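Local coordinates for protein CopN (Chlamydia pneumoniae, PDB 4NRH) that probably acts as a type III secretion gatekeeper that, bound to its chaperone Scc3, directs the secretion of translocator proteins, at residues A[138-152]-A[188-200]. Numbering follows the deposited sequence.
Sequences TCDQLLSMLQDRYTY and ETRNLQAVLTSYD
Cys139 and Leu192 interlock at the crossing of two helices. The sulfur of Cys139, set anti to its own backbone nitrogen (chi1 177°), lies against the surface of the long helix, with SG 3.4 Å from Leu192 N and 3.8 Å from Val195 CG2. Cys139 is thus a knob in a hole formed by Glu188, Asn191, Leu192 and Val195. Leu192 answers from the other side, its side chain lodged among Cys139, Leu142, Leu143 and Leu146. Its two methyls divide the work: Leu192 CD1 rests on CA and CB of Leu143, whereas Leu192 CD2 reaches Leu142 CB at 3.8 Å and also touches Leu146 CD2. This reciprocal knobs-into-holes packing joins helix 139-149, which lies within the HrpJ-like domain, to helix 179-215 in an all-helical chain; the segment axes approach to 8.7 Å and cross at -61°.

At the N-terminal end, where Thr138 and Gln141 form a capping box, the Glu188 chain bends at chi2 and brings OE1 to 2.8 Å from Cys139 N, a weak, angled hydrogen bond to the first turn of the helix. The Leu142 and Thr189 side chains cross at about a right angle, with Leu142 CD1 against Thr189 OG1, which bonds to Leu185 O. Toward the far end, Leu143 CD2 approaches Tyr199 OH, and the Tyr152 and Tyr199 rings lie nearly parallel, planes 9° apart, but slid so that they barely overlap. Gln147 NE2 gives a weak hydrogen bond to Tyr152 OH and donates to a water that also binds Tyr199 OH (2.6 Å), linking both phenols. Phe226 meets Tyr152 edge-to-face.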
loop_
_atom_site.group_PDB
_atom_site.type_symbol
_atom_site.label_atom_id
_atom_site.label_comp_id
_atom_site.label_asym_id
_atom_site.label_seq_id
_atom_site.Cartn_x
_atom_site.Cartn_y
_atom_site.Cartn_z
ATOM N N THR A 138 -0.791 5.459 13.580
ATOM C CA THR A 138 -1.196 5.893 12.250
ATOM C C THR A 138 0.024 5.989 11.343
ATOM O O THR A 138 1.159 5.865 11.804
ATOM C CB THR A 138 -1.915 7.253 12.285
ATOM O OG1 THR A 138 -1.009 8.263 12.745
ATOM C CG2 THR A 138 -3.122 7.198 13.212
ATOM N N CYS A 139 -0.221 6.191 10.052
ATOM C CA CYS A 139 0.847 6.391 9.077
ATOM C C CYS A 139 1.790 7.522 9.481
ATOM O O CYS A 139 3.011 7.360 9.469
ATOM C CB CYS A 139 0.252 6.676 7.698
ATOM S SG CYS A 139 1.472 7.022 6.416
ATOM N N ASP A 140 1.210 8.666 9.834
ATOM C CA ASP A 140 1.978 9.840 10.231
ATOM C C ASP A 140 2.823 9.592 11.478
ATOM O O ASP A 140 3.981 10.009 11.544
ATOM C CB ASP A 140 1.045 11.027 10.463
ATOM C CG ASP A 140 0.398 11.516 9.183
ATOM O OD1 ASP A 140 0.955 11.252 8.096
ATOM O OD2 ASP A 140 -0.667 12.164 9.261
ATOM N N GLN A 141 2.240 8.918 12.465
ATOM C CA GLN A 141 2.954 8.597 13.696
ATOM C C GLN A 141 4.131 7.669 13.412
ATOM O O GLN A 141 5.200 7.810 14.007
ATOM C CB GLN A 141 2.012 7.963 14.722
ATOM C CG GLN A 141 0.950 8.917 15.248
ATOM C CD GLN A 141 -0.085 8.223 16.112
ATOM O OE1 GLN A 141 -0.278 7.012 16.020
ATOM N NE2 GLN A 141 -0.759 8.993 16.958
ATOM N N LEU A 142 3.926 6.717 12.507
ATOM C CA LEU A 142 5.004 5.839 12.066
ATOM C C LEU A 142 6.109 6.635 11.379
ATOM O O LEU A 142 7.292 6.369 11.579
ATOM C CB LEU A 142 4.471 4.756 11.124
ATOM C CG LEU A 142 3.579 3.680 11.749
ATOM C CD1 LEU A 142 3.099 2.698 10.691
ATOM C CD2 LEU A 142 4.319 2.953 12.862
ATOM N N LEU A 143 5.714 7.615 10.570
ATOM C CA LEU A 143 6.672 8.452 9.856
ATOM C C LEU A 143 7.527 9.274 10.815
ATOM O O LEU A 143 8.755 9.265 10.724
ATOM C CB LEU A 143 5.951 9.383 8.879
ATOM C CG LEU A 143 6.862 10.322 8.083
ATOM C CD1 LEU A 143 7.764 9.531 7.146
ATOM C CD2 LEU A 143 6.047 11.350 7.312
ATOM N N SER A 144 6.869 9.979 11.732
ATOM C CA SER A 144 7.557 10.782 12.738
ATOM C C SER A 144 8.510 9.927 13.565
ATOM O O SER A 144 9.599 10.368 13.935
ATOM C CB SER A 144 6.549 11.477 13.655
ATOM O OG SER A 144 5.593 12.201 12.903
ATOM N N MET A 145 8.083 8.703 13.854
ATOM C CA MET A 145 8.885 7.758 14.621
ATOM C C MET A 145 10.177 7.408 13.888
ATOM O O MET A 145 11.260 7.432 14.472
ATOM C CB MET A 145 8.075 6.492 14.910
ATOM C CG MET A 145 8.752 5.515 15.853
ATOM S SD MET A 145 7.754 4.039 16.124
ATOM C CE MET A 145 6.178 4.773 16.548
ATOM N N LEU A 146 10.053 7.076 12.607
ATOM C CA LEU A 146 11.200 6.687 11.791
ATOM C C LEU A 146 12.109 7.869 11.452
ATOM O O LEU A 146 13.310 7.697 11.250
ATOM C CB LEU A 146 10.732 6.016 10.497
ATOM C CG LEU A 146 10.531 4.498 10.475
ATOM C CD1 LEU A 146 9.507 4.043 11.503
ATOM C CD2 LEU A 146 10.128 4.041 9.079
ATOM N N GLN A 147 11.527 9.063 11.382
ATOM C CA GLN A 147 12.240 10.244 10.903
ATOM C C GLN A 147 13.423 10.642 11.783
ATOM O O GLN A 147 14.426 11.158 11.287
ATOM C CB GLN A 147 11.273 11.424 10.775
ATOM C CG GLN A 147 10.578 11.504 9.424
ATOM C CD GLN A 147 9.720 12.745 9.280
ATOM O OE1 GLN A 147 9.160 13.243 10.257
ATOM N NE2 GLN A 147 9.613 13.253 8.058
ATOM N N ASP A 148 13.305 10.404 13.085
ATOM C CA ASP A 148 14.371 10.751 14.019
ATOM C C ASP A 148 15.454 9.680 14.076
ATOM O O ASP A 148 16.607 9.970 14.395
ATOM C CB ASP A 148 13.799 10.979 15.421
ATOM C CG ASP A 148 12.696 12.016 15.439
ATOM O OD1 ASP A 148 12.784 12.992 14.663
ATOM O OD2 ASP A 148 11.746 11.858 16.233
ATOM N N ARG A 149 15.076 8.443 13.769
ATOM C CA ARG A 149 15.961 7.299 13.968
ATOM C C ARG A 149 16.709 6.852 12.714
ATOM O O ARG A 149 17.811 6.312 12.810
ATOM C CB ARG A 149 15.155 6.126 14.529
ATOM C CG ARG A 149 14.549 6.410 15.892
ATOM C CD ARG A 149 13.546 5.348 16.303
ATOM N NE ARG A 149 12.476 5.915 17.121
ATOM C CZ ARG A 149 11.644 5.193 17.865
ATOM N NH1 ARG A 149 11.758 3.874 17.892
ATOM N NH2 ARG A 149 10.700 5.793 18.578
ATOM N N TYR A 150 16.120 7.071 11.543
ATOM C CA TYR A 150 16.690 6.526 10.315
ATOM C C TYR A 150 16.791 7.531 9.177
ATOM O O TYR A 150 16.045 8.510 9.122
ATOM C CB TYR A 150 15.865 5.328 9.838
ATOM C CG TYR A 150 15.714 4.234 10.864
ATOM C CD1 TYR A 150 16.739 3.326 11.093
ATOM C CD2 TYR A 150 14.546 4.104 11.603
ATOM C CE1 TYR A 150 16.607 2.321 12.032
ATOM C CE2 TYR A 150 14.403 3.102 12.545
ATOM C CZ TYR A 150 15.438 2.213 12.755
ATOM O OH TYR A 150 15.303 1.214 13.690
ATOM N N THR A 151 17.726 7.274 8.268
ATOM C CA THR A 151 17.762 7.979 6.997
ATOM C C THR A 151 16.563 7.518 6.178
ATOM O O THR A 151 16.030 6.433 6.409
ATOM C CB THR A 151 19.060 7.708 6.220
ATOM O OG1 THR A 151 19.167 6.306 5.942
ATOM C CG2 THR A 151 20.274 8.161 7.025
ATOM N N TYR A 152 16.143 8.335 5.219
ATOM C CA TYR A 152 14.984 8.005 4.400
ATOM C C TYR A 152 15.198 6.754 3.547
ATOM O O TYR A 152 14.270 5.967 3.364
ATOM C CB TYR A 152 14.600 9.201 3.523
ATOM C CG TYR A 152 13.936 10.304 4.317
ATOM C CD1 TYR A 152 12.588 10.232 4.639
ATOM C CD2 TYR A 152 14.658 11.404 4.762
ATOM C CE1 TYR A 152 11.973 11.227 5.373
ATOM C CE2 TYR A 152 14.051 12.407 5.498
ATOM C CZ TYR A 152 12.708 12.311 5.799
ATOM O OH TYR A 152 12.094 13.302 6.529
ATOM N N GLU A 188 -1.644 0.742 7.843
ATOM C CA GLU A 188 -0.954 2.000 8.112
ATOM C C GLU A 188 0.494 1.967 7.635
ATOM O O GLU A 188 1.019 2.971 7.152
ATOM C CB GLU A 188 -1.003 2.332 9.608
ATOM C CG GLU A 188 -2.395 2.660 10.137
ATOM C CD GLU A 188 -3.044 3.833 9.419
ATOM O OE1 GLU A 188 -2.311 4.726 8.940
ATOM O OE2 GLU A 188 -4.289 3.862 9.334
ATOM N N THR A 189 1.136 0.811 7.771
ATOM C CA THR A 189 2.523 0.659 7.351
ATOM C C THR A 189 2.622 0.659 5.826
ATOM O O THR A 189 3.585 1.177 5.259
ATOM C CB THR A 189 3.146 -0.635 7.916
ATOM O OG1 THR A 189 3.040 -0.633 9.344
ATOM C CG2 THR A 189 4.613 -0.744 7.524
ATOM N N ARG A 190 1.621 0.085 5.165
ATOM C CA ARG A 190 1.534 0.153 3.709
ATOM C C ARG A 190 1.379 1.600 3.251
ATOM O O ARG A 190 1.956 2.007 2.244
ATOM C CB ARG A 190 0.376 -0.703 3.186
ATOM C CG ARG A 190 0.633 -2.200 3.255
ATOM C CD ARG A 190 -0.512 -2.987 2.637
ATOM N NE ARG A 190 -0.199 -4.409 2.532
ATOM C CZ ARG A 190 -0.756 -5.355 3.282
ATOM N NH1 ARG A 190 -1.659 -5.032 4.198
ATOM N NH2 ARG A 190 -0.407 -6.624 3.116
ATOM N N ASN A 191 0.586 2.369 3.992
ATOM C CA ASN A 191 0.430 3.791 3.718
ATOM C C ASN A 191 1.741 4.539 3.925
ATOM O O ASN A 191 2.045 5.488 3.203
ATOM C CB ASN A 191 -0.665 4.393 4.600
ATOM C CG ASN A 191 -2.045 3.867 4.256
ATOM O OD1 ASN A 191 -2.241 3.241 3.214
ATOM N ND2 ASN A 191 -3.009 4.118 5.134
ATOM N N LEU A 192 2.510 4.112 4.923
ATOM C CA LEU A 192 3.833 4.673 5.174
ATOM C C LEU A 192 4.754 4.446 3.980
ATOM O O LEU A 192 5.468 5.353 3.555
ATOM C CB LEU A 192 4.449 4.070 6.438
ATOM C CG LEU A 192 5.898 4.471 6.725
ATOM C CD1 LEU A 192 6.018 5.982 6.865
ATOM C CD2 LEU A 192 6.423 3.769 7.967
ATOM N N GLN A 193 4.736 3.226 3.452
ATOM C CA GLN A 193 5.573 2.871 2.310
ATOM C C GLN A 193 5.214 3.701 1.081
ATOM O O GLN A 193 6.078 4.030 0.271
ATOM C CB GLN A 193 5.445 1.380 1.994
ATOM C CG GLN A 193 5.996 0.467 3.078
ATOM C CD GLN A 193 6.037 -0.987 2.650
ATOM O OE1 GLN A 193 5.087 -1.499 2.058
ATOM N NE2 GLN A 193 7.145 -1.658 2.943
ATOM N N ALA A 194 3.934 4.037 0.952
ATOM C CA ALA A 194 3.474 4.887 -0.140
ATOM C C ALA A 194 4.014 6.303 0.030
ATOM O O ALA A 194 4.505 6.914 -0.921
ATOM C CB ALA A 194 1.954 4.899 -0.206
ATOM N N VAL A 195 3.915 6.817 1.252
ATOM C CA VAL A 195 4.441 8.134 1.595
ATOM C C VAL A 195 5.947 8.221 1.336
ATOM O O VAL A 195 6.442 9.229 0.829
ATOM C CB VAL A 195 4.144 8.478 3.073
ATOM C CG1 VAL A 195 4.946 9.690 3.522
ATOM C CG2 VAL A 195 2.656 8.722 3.267
ATOM N N LEU A 196 6.662 7.149 1.663
ATOM C CA LEU A 196 8.112 7.097 1.480
ATOM C C LEU A 196 8.540 7.258 0.022
ATOM O O LEU A 196 9.619 7.780 -0.255
ATOM C CB LEU A 196 8.671 5.784 2.034
ATOM C CG LEU A 196 8.752 5.664 3.557
ATOM C CD1 LEU A 196 9.216 4.275 3.959
ATOM C CD2 LEU A 196 9.677 6.728 4.123
ATOM N N THR A 197 7.704 6.798 -0.904
ATOM C CA THR A 197 8.008 6.912 -2.328
ATOM C C THR A 197 8.155 8.371 -2.751
ATOM O O THR A 197 8.967 8.694 -3.618
ATOM C CB THR A 197 6.927 6.245 -3.198
ATOM O OG1 THR A 197 5.685 6.943 -3.040
ATOM C CG2 THR A 197 6.742 4.788 -2.800
ATOM N N SER A 198 7.364 9.246 -2.137
ATOM C CA SER A 198 7.441 10.675 -2.420
ATOM C C SER A 198 8.769 11.255 -1.951
ATOM O O SER A 198 9.454 11.943 -2.705
ATOM C CB SER A 198 6.286 11.422 -1.756
ATOM O OG SER A 198 5.038 10.939 -2.214
ATOM N N TYR A 199 9.122 10.977 -0.699
ATOM C CA TYR A 199 10.394 11.425 -0.142
ATOM C C TYR A 199 11.559 10.908 -0.977
ATOM O O TYR A 199 12.517 11.633 -1.233
ATOM C CB TYR A 199 10.541 10.975 1.313
ATOM C CG TYR A 199 9.687 11.760 2.285
ATOM C CD1 TYR A 199 8.373 11.393 2.543
ATOM C CD2 TYR A 199 10.198 12.871 2.944
ATOM C CE1 TYR A 199 7.592 12.109 3.433
ATOM C CE2 TYR A 199 9.427 13.592 3.834
ATOM C CZ TYR A 199 8.126 13.208 4.075
ATOM O OH TYR A 199 7.357 13.928 4.961
ATOM N N ASP A 200 11.464 9.652 -1.400
ATOM C CA ASP A 200 12.483 9.050 -2.252
ATOM C C ASP A 200 12.566 9.777 -3.589
ATOM O O ASP A 200 13.657 10.039 -4.099
ATOM C CB ASP A 200 12.191 7.564 -2.475
ATOM C CG ASP A 200 13.169 6.914 -3.438
ATOM O OD1 ASP A 200 12.943 6.994 -4.665
ATOM O OD2 ASP A 200 14.164 6.322 -2.969
HETATM O O HOH W 1 7.824 15.231 7.170
#